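3-dehydroshikimate dehydratase (Bacillus anthracis, PDB 3DX5) catalyses the manganese-dependent dehydration of 3-dehydroshikimate to 3,4-dihydroxybenzoate, the catechol building block of the siderophore petrobactin. Local coordinates at residues Phe199-Ser204 and Gly232-Asp237; Glu142-Thr147 and Phe173-Glu178. All blocks are in the same frame, centred on the assembly; numbering follows the deposited sequence.

Contact 1 of 2, residues Phe199-Ser204 and Gly232-Asp237. With DHB (3,4-dihydroxybenzoic acid), chain D.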
loop_
_atom_site.group_PDB
_atom_site.type_symbol
_atom_site.label_atom_id
_atom_site.label_comp_id
_atom_site.label_asym_id
_atom_site.label_seq_id
_atom_site.Cartn_x
_atom_site.Cartn_y
_atom_site.Cartn_z
ATOM N N PHE A 199 2.054 17.501 -9.081
ATOM C CA PHE A 199 1.246 18.583 -8.547
ATOM C C PHE A 199 0.395 18.022 -7.399
ATOM O O PHE A 199 -0.468 17.166 -7.625
ATOM C CB PHE A 199 0.244 19.086 -9.610
ATOM C CG PHE A 199 0.830 19.998 -10.696
ATOM C CD1 PHE A 199 2.197 20.232 -10.809
ATOM C CD2 PHE A 199 -0.015 20.555 -11.650
ATOM C CE1 PHE A 199 2.706 21.056 -11.828
ATOM C CE2 PHE A 199 0.473 21.383 -12.670
ATOM C CZ PHE A 199 1.844 21.638 -12.757
ATOM N N LYS A 200 0.598 18.501 -6.176
ATOM C CA LYS A 200 -0.355 18.193 -5.102
ATOM C C LYS A 200 -0.328 19.386 -4.153
ATOM O O LYS A 200 0.571 20.231 -4.248
ATOM C CB LYS A 200 -0.042 16.836 -4.398
ATOM C CG LYS A 200 1.382 16.715 -3.753
ATOM C CD LYS A 200 1.505 15.366 -3.004
ATOM C CE LYS A 200 2.867 15.204 -2.293
ATOM N NZ LYS A 200 4.019 15.160 -3.263
ATOM N N ASN A 201 -1.283 19.474 -3.234
ATOM C CA ASN A 201 -1.354 20.651 -2.361
ATOM C C ASN A 201 -1.765 20.242 -0.963
ATOM O O ASN A 201 -2.239 19.118 -0.748
ATOM C CB ASN A 201 -2.340 21.699 -2.922
ATOM C CG ASN A 201 -1.896 23.132 -2.616
ATOM O OD1 ASN A 201 -1.053 23.357 -1.727
ATOM N ND2 ASN A 201 -2.445 24.104 -3.356
ATOM N N ILE A 202 -1.635 21.154 -0.010
ATOM C CA ILE A 202 -1.981 20.837 1.371
ATOM C C ILE A 202 -2.702 22.065 1.912
ATOM O O ILE A 202 -2.421 23.194 1.444
ATOM C CB ILE A 202 -0.701 20.492 2.189
ATOM C CG1 ILE A 202 -1.049 19.840 3.509
ATOM C CG2 ILE A 202 0.177 21.746 2.464
ATOM C CD1 ILE A 202 -1.428 18.373 3.377
ATOM N N SER A 203 -3.612 21.901 2.875
ATOM C CA SER A 203 -4.341 23.108 3.361
ATOM C C SER A 203 -3.460 24.018 4.215
ATOM O O SER A 203 -3.686 25.224 4.277
ATOM C CB SER A 203 -5.611 22.742 4.143
ATOM O OG SER A 203 -5.245 21.968 5.280
ATOM N N SER A 204 -2.429 23.467 4.842
ATOM C CA SER A 204 -1.596 24.238 5.780
ATOM C C SER A 204 -0.319 23.455 6.007
ATOM O O SER A 204 -0.350 22.206 5.971
ATOM C CB SER A 204 -2.365 24.423 7.109
ATOM O OG SER A 204 -1.513 24.546 8.233
ATOM N N GLY A 232 -5.455 24.775 -1.782
ATOM C CA GLY A 232 -4.379 24.709 -0.795
ATOM C C GLY A 232 -3.462 25.917 -0.728
ATOM O O GLY A 232 -3.699 26.907 -1.401
ATOM N N ILE A 233 -2.399 25.810 0.073
ATOM C CA ILE A 233 -1.515 26.942 0.371
ATOM C C ILE A 233 -0.499 27.217 -0.762
ATOM O O ILE A 233 -0.140 28.357 -0.993
ATOM C CB ILE A 233 -0.855 26.807 1.806
ATOM C CG1 ILE A 233 -0.096 28.065 2.240
ATOM C CG2 ILE A 233 0.029 25.577 1.915
ATOM C CD1 ILE A 233 -1.006 29.377 2.421
ATOM N N VAL A 234 -0.042 26.188 -1.461
ATOM C CA VAL A 234 0.806 26.398 -2.631
ATOM C C VAL A 234 -0.010 27.031 -3.764
ATOM O O VAL A 234 -1.169 26.636 -4.005
ATOM C CB VAL A 234 1.440 25.090 -3.126
ATOM C CG1 VAL A 234 2.388 25.355 -4.334
ATOM C CG2 VAL A 234 2.193 24.416 -1.993
ATOM N N ASN A 235 0.584 28.018 -4.433
ATOM C CA ASN A 235 -0.085 28.796 -5.477
ATOM C C ASN A 235 0.134 28.134 -6.840
ATOM O O ASN A 235 1.154 28.373 -7.517
ATOM C CB ASN A 235 0.412 30.269 -5.472
ATOM C CG ASN A 235 -0.451 31.196 -6.323
ATOM O OD1 ASN A 235 -1.017 30.806 -7.321
ATOM N ND2 ASN A 235 -0.538 32.428 -5.913
ATOM N N TYR A 236 -0.829 27.296 -7.227
ATOM C CA TYR A 236 -0.798 26.598 -8.505
ATOM C C TYR A 236 -1.102 27.504 -9.713
ATOM O O TYR A 236 -0.694 27.179 -10.829
ATOM C CB TYR A 236 -1.627 25.272 -8.451
ATOM C CG TYR A 236 -0.760 24.187 -7.885
ATOM C CD1 TYR A 236 -0.732 23.923 -6.513
ATOM C CD2 TYR A 236 0.135 23.485 -8.708
ATOM C CE1 TYR A 236 0.134 22.953 -5.986
ATOM C CE2 TYR A 236 1.024 22.539 -8.177
ATOM C CZ TYR A 236 0.988 22.249 -6.832
ATOM O OH TYR A 236 1.891 21.336 -6.339
ATOM N N ASP A 237 -1.789 28.637 -9.499
ATOM C CA ASP A 237 -1.991 29.620 -10.588
ATOM C C ASP A 237 -0.659 30.118 -11.119
ATOM O O ASP A 237 -0.431 30.117 -12.321
ATOM C CB ASP A 237 -2.857 30.826 -10.148
ATOM C CG ASP A 237 -4.332 30.482 -10.102
ATOM O OD1 ASP A 237 -4.871 29.992 -11.123
ATOM O OD2 ASP A 237 -4.958 30.659 -9.034
HETATM C C1 DHB D . 5.625 9.109 -2.859
HETATM C C2 DHB D . 5.686 10.321 -3.540
HETATM C C3 DHB D . 5.455 11.524 -2.866
HETATM O O3 DHB D . 5.502 12.756 -3.465
HETATM C C4 DHB D . 5.179 11.476 -1.428
HETATM O O4 DHB D . 4.969 12.660 -0.810
HETATM C C5 DHB D . 5.150 10.260 -0.751
HETATM C C6 DHB D . 5.371 9.080 -1.485
HETATM C C DHB D . 5.860 7.820 -3.629
HETATM O O1 DHB D . 5.867 6.703 -3.100
HETATM O O2 DHB D . 6.047 7.872 -4.946
#

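Contact 2 of 2, residues Glu142-Thr147 and Phe173-Glu178. With MN (manganese (II) ion), chain B; DHB (3,4-dihydroxybenzoic acid), chain D.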
loop_
_atom_site.group_PDB
_atom_site.type_symbol
_atom_site.label_atom_id
_atom_site.label_comp_id
_atom_site.label_asym_id
_atom_site.label_seq_id
_atom_site.Cartn_x
_atom_site.Cartn_y
_atom_site.Cartn_z
ATOM N N GLU A 142 13.221 12.586 -7.818
ATOM C CA GLU A 142 12.089 13.382 -7.346
ATOM C C GLU A 142 12.559 14.305 -6.192
ATOM O O GLU A 142 13.314 13.881 -5.340
ATOM C CB GLU A 142 10.952 12.440 -6.910
ATOM C CG GLU A 142 9.701 13.187 -6.491
ATOM C CD GLU A 142 8.484 12.312 -6.551
ATOM O OE1 GLU A 142 8.380 11.455 -7.454
ATOM O OE2 GLU A 142 7.623 12.500 -5.691
ATOM N N THR A 143 12.163 15.571 -6.200
ATOM C CA THR A 143 12.474 16.479 -5.102
ATOM C C THR A 143 11.584 16.098 -3.883
ATOM O O THR A 143 10.346 16.154 -3.959
ATOM C CB THR A 143 12.243 17.938 -5.514
ATOM O OG1 THR A 143 10.934 18.045 -6.054
ATOM C CG2 THR A 143 13.270 18.410 -6.631
ATOM N N HIS A 144 12.236 15.695 -2.793
ATOM C CA HIS A 144 11.593 15.101 -1.623
ATOM C C HIS A 144 12.312 15.402 -0.313
ATOM O O HIS A 144 13.544 15.366 -0.286
ATOM C CB HIS A 144 11.595 13.579 -1.758
ATOM C CG HIS A 144 10.230 13.015 -1.825
ATOM N ND1 HIS A 144 9.765 12.076 -0.932
ATOM C CD2 HIS A 144 9.184 13.334 -2.630
ATOM C CE1 HIS A 144 8.516 11.776 -1.241
ATOM N NE2 HIS A 144 8.140 12.532 -2.264
ATOM N N PRO A 145 11.535 15.692 0.770
ATOM C CA PRO A 145 12.142 15.825 2.096
ATOM C C PRO A 145 12.779 14.475 2.509
ATOM O O PRO A 145 12.415 13.404 1.977
ATOM C CB PRO A 145 10.957 16.189 3.007
ATOM C CG PRO A 145 9.748 15.584 2.274
ATOM C CD PRO A 145 10.057 15.767 0.823
ATOM N N ASN A 146 13.764 14.537 3.396
ATOM C CA ASN A 146 14.421 13.297 3.867
ATOM C C ASN A 146 15.138 12.524 2.763
ATOM O O ASN A 146 15.219 11.301 2.802
ATOM C CB ASN A 146 13.415 12.422 4.682
ATOM C CG ASN A 146 12.775 13.223 5.828
ATOM O OD1 ASN A 146 11.550 13.404 5.896
ATOM N ND2 ASN A 146 13.615 13.793 6.663
ATOM N N THR A 147 15.619 13.253 1.755
ATOM C CA THR A 147 16.467 12.696 0.695
ATOM C C THR A 147 17.551 13.728 0.370
ATOM O O THR A 147 17.547 14.826 0.945
ATOM C CB THR A 147 15.691 12.359 -0.601
ATOM O OG1 THR A 147 15.400 13.562 -1.309
ATOM C CG2 THR A 147 14.385 11.557 -0.319
ATOM N N PHE A 173 6.359 20.204 -6.701
ATOM C CA PHE A 173 6.258 21.563 -6.187
ATOM C C PHE A 173 5.876 21.686 -4.715
ATOM O O PHE A 173 6.416 22.550 -4.017
ATOM C CB PHE A 173 5.285 22.385 -7.049
ATOM C CG PHE A 173 5.853 22.753 -8.385
ATOM C CD1 PHE A 173 6.809 23.768 -8.492
ATOM C CD2 PHE A 173 5.467 22.051 -9.530
ATOM C CE1 PHE A 173 7.336 24.116 -9.743
ATOM C CE2 PHE A 173 5.980 22.395 -10.769
ATOM C CZ PHE A 173 6.910 23.421 -10.887
ATOM N N LEU A 174 4.952 20.862 -4.252
ATOM C CA LEU A 174 4.641 20.812 -2.828
ATOM C C LEU A 174 5.916 20.636 -1.974
ATOM O O LEU A 174 6.147 21.382 -1.023
ATOM C CB LEU A 174 3.644 19.659 -2.530
ATOM C CG LEU A 174 3.087 19.517 -1.089
ATOM C CD1 LEU A 174 4.164 18.895 -0.156
ATOM C CD2 LEU A 174 2.576 20.850 -0.579
ATOM N N HIS A 175 6.734 19.636 -2.301
ATOM C CA HIS A 175 7.918 19.385 -1.517
ATOM C C HIS A 175 8.953 20.469 -1.640
ATOM O O HIS A 175 9.692 20.725 -0.698
ATOM C CB HIS A 175 8.502 18.000 -1.817
ATOM C CG HIS A 175 7.588 16.899 -1.375
ATOM N ND1 HIS A 175 7.083 16.839 -0.090
ATOM C CD2 HIS A 175 7.029 15.868 -2.052
ATOM C CE1 HIS A 175 6.283 15.789 0.014
ATOM N NE2 HIS A 175 6.234 15.182 -1.160
ATOM N N ILE A 176 9.003 21.099 -2.798
ATOM C CA ILE A 176 9.898 22.211 -3.014
ATOM C C ILE A 176 9.481 23.375 -2.098
ATOM O O ILE A 176 10.313 23.940 -1.388
ATOM C CB ILE A 176 9.899 22.572 -4.542
ATOM C CG1 ILE A 176 11.079 21.880 -5.201
ATOM C CG2 ILE A 176 9.917 24.069 -4.788
ATOM C CD1 ILE A 176 12.458 22.298 -4.643
ATOM N N TRP A 177 8.187 23.678 -2.080
ATOM C CA TRP A 177 7.626 24.711 -1.212
ATOM C C TRP A 177 7.900 24.415 0.285
ATOM O O TRP A 177 8.294 25.294 1.053
ATOM C CB TRP A 177 6.130 24.811 -1.476
ATOM C CG TRP A 177 5.481 25.806 -0.590
ATOM C CD1 TRP A 177 5.398 27.158 -0.802
ATOM C CD2 TRP A 177 4.829 25.549 0.650
ATOM N NE1 TRP A 177 4.733 27.757 0.242
ATOM C CE2 TRP A 177 4.368 26.794 1.146
ATOM C CE3 TRP A 177 4.570 24.387 1.390
ATOM C CZ2 TRP A 177 3.670 26.907 2.349
ATOM C CZ3 TRP A 177 3.879 24.505 2.596
ATOM C CH2 TRP A 177 3.443 25.753 3.058
ATOM N N GLU A 178 7.706 23.164 0.672
ATOM C CA GLU A 178 7.984 22.674 2.015
ATOM C C GLU A 178 9.413 22.976 2.416
ATOM O O GLU A 178 9.642 23.311 3.549
ATOM C CB GLU A 178 7.712 21.156 2.068
ATOM C CG GLU A 178 8.207 20.417 3.317
ATOM C CD GLU A 178 7.718 18.952 3.339
ATOM O OE1 GLU A 178 7.617 18.312 2.274
ATOM O OE2 GLU A 178 7.387 18.459 4.424
HETATM MN MN MN B . 5.654 13.151 -5.558
HETATM C C1 DHB D . 5.625 9.109 -2.859
HETATM C C2 DHB D . 5.686 10.321 -3.540
HETATM C C3 DHB D . 5.455 11.524 -2.866
HETATM O O3 DHB D . 5.502 12.756 -3.465
HETATM C C4 DHB D . 5.179 11.476 -1.428
HETATM O O4 DHB D . 4.969 12.660 -0.810
HETATM C C5 DHB D . 5.150 10.260 -0.751
HETATM C C6 DHB D . 5.371 9.080 -1.485
HETATM C C DHB D . 5.860 7.820 -3.629
HETATM O O1 DHB D . 5.867 6.703 -3.100
HETATM O O2 DHB D . 6.047 7.872 -4.946
#

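Contact 1 of 2, residues Phe199-Ser204 and Gly232-Asp237
Asn-201, at the end of a barrel strand, reads the backbone of the loop 232-234 much as another strand would, but with its side-chain amide. From CB, which lies 4.1 Å from CE1 of Tyr-236, the chain runs to CG, packed against CA of Gly-232 at 3.5 Å. There it forks. OD1 accepts from the backbone N of Val-234 at 3.0 Å, in the plane of its carbonyl and on a lone pair, and from the N of Ile-202 in its own segment, which comes in tilted from that plane. ND2 donates a hydrogen bond to O of Val-234 over 2.9 Å, and Leu-229 O is a further acceptor for it; ND2 also lies in the plane of the Tyr-236 ring, at its edge by CD1. The adjoining backbone bond, from N of Ile-233 to O of Ile-202 at 3.0 Å, continues the pairing.

Tyr-236 closes the other end. Its CG stands beside the backbone N (chi1 -84°), which carries the ring to the strand, where OH donates to O of Lys-200 at 2.7 Å. CE2 of Tyr-236 sits over one face of the Phe-199 ring, 3.6 Å from CG of Phe-199, with the ring planes at 55°.

From the same strand Lys-200 turns into the pocket, where NZ donates to O3 of the dihydroxybenzoate at 2.8 Å, forms a salt bridge with Asp-172 and hydrogen-bonds Glu-253. The chemistry thus pairs both the N-H and the C=O of Val-234 with one amide, while the carbonyl of the ligand-binding Lys-200 is held by the Tyr-236 hydroxyl.

Contact 2 of 2, residues Glu142-Thr147 and Phe173-Glu178
His-175 meets the loop 143-145 on several sides at once, and its imidazole is fixed by what lies at its two nitrogens. Its CG is turned beside the backbone N (chi1 -66°), bringing the ring from the first turn of the helix up to the bound product. CB rests on O of Thr-143 at 3.4 Å. Over one ring face lies Pro-145, whose CD is 3.3 Å from ND1, the two side chains crossing at about a right angle. ND1 itself donates in the ring plane to OE1 of Glu-178, one turn on, over 2.8 Å and at 166°. This bond fixes the rotation of the ring and turns NE2 to the ligand, 2.8 Å from O4 in a hydrogen bond.

Thr-143 and Pro-145 supply the opposing surface. Thr-143 lays its CB and OG1 against CG1 of Ile-176, while OG1 is hydrogen-bonded to the N of Asp-172; Pro-145 also touches OE1 of Glu-178 through CG. Between them His-144, the inferred proton acceptor, runs alongside His-175, pointing the same way, its CD2 3.4 Å from CD2 of the other ring, the planes at 61°. Ligand O3 lies at the edge of the His-144 ring, 2.9 Å from NE2 of His-144.

Glu-142 binds the manganese through OE2 at 2.1 Å, with Asp-172, His-198 and Glu-253 as the other protein ligands. A metal site built at the C-terminal ends of the strands is characteristic of the xylose isomerase-like TIM barrel; here His-144 on the following loop and His-175 on the short helix face the ligand.

In the fold
Followed from the N terminus, the chain first closes contact 2: it leaves strand 138-142, passes through helix 152-162 and strand 167-172, and returns as helix 173-178, a loop spanning one beta-alpha-beta unit of the barrel. Only then does contact 1 open, at the end of strand 194-202, to close at the loop leading into helix 236-243, past helix 213-217 and the short strand 226-227. The two are in series, neither nested nor crossed, with centres about 13 Å apart. Helix 173-178, which contact 2 ties to the loop after strand 138-142, joins them, as Leu-174 packs on Lys-200, Trp-177 on Ile-233, and Phe-173 on Tyr-236. Both reach the same bound dihydroxybenzoate.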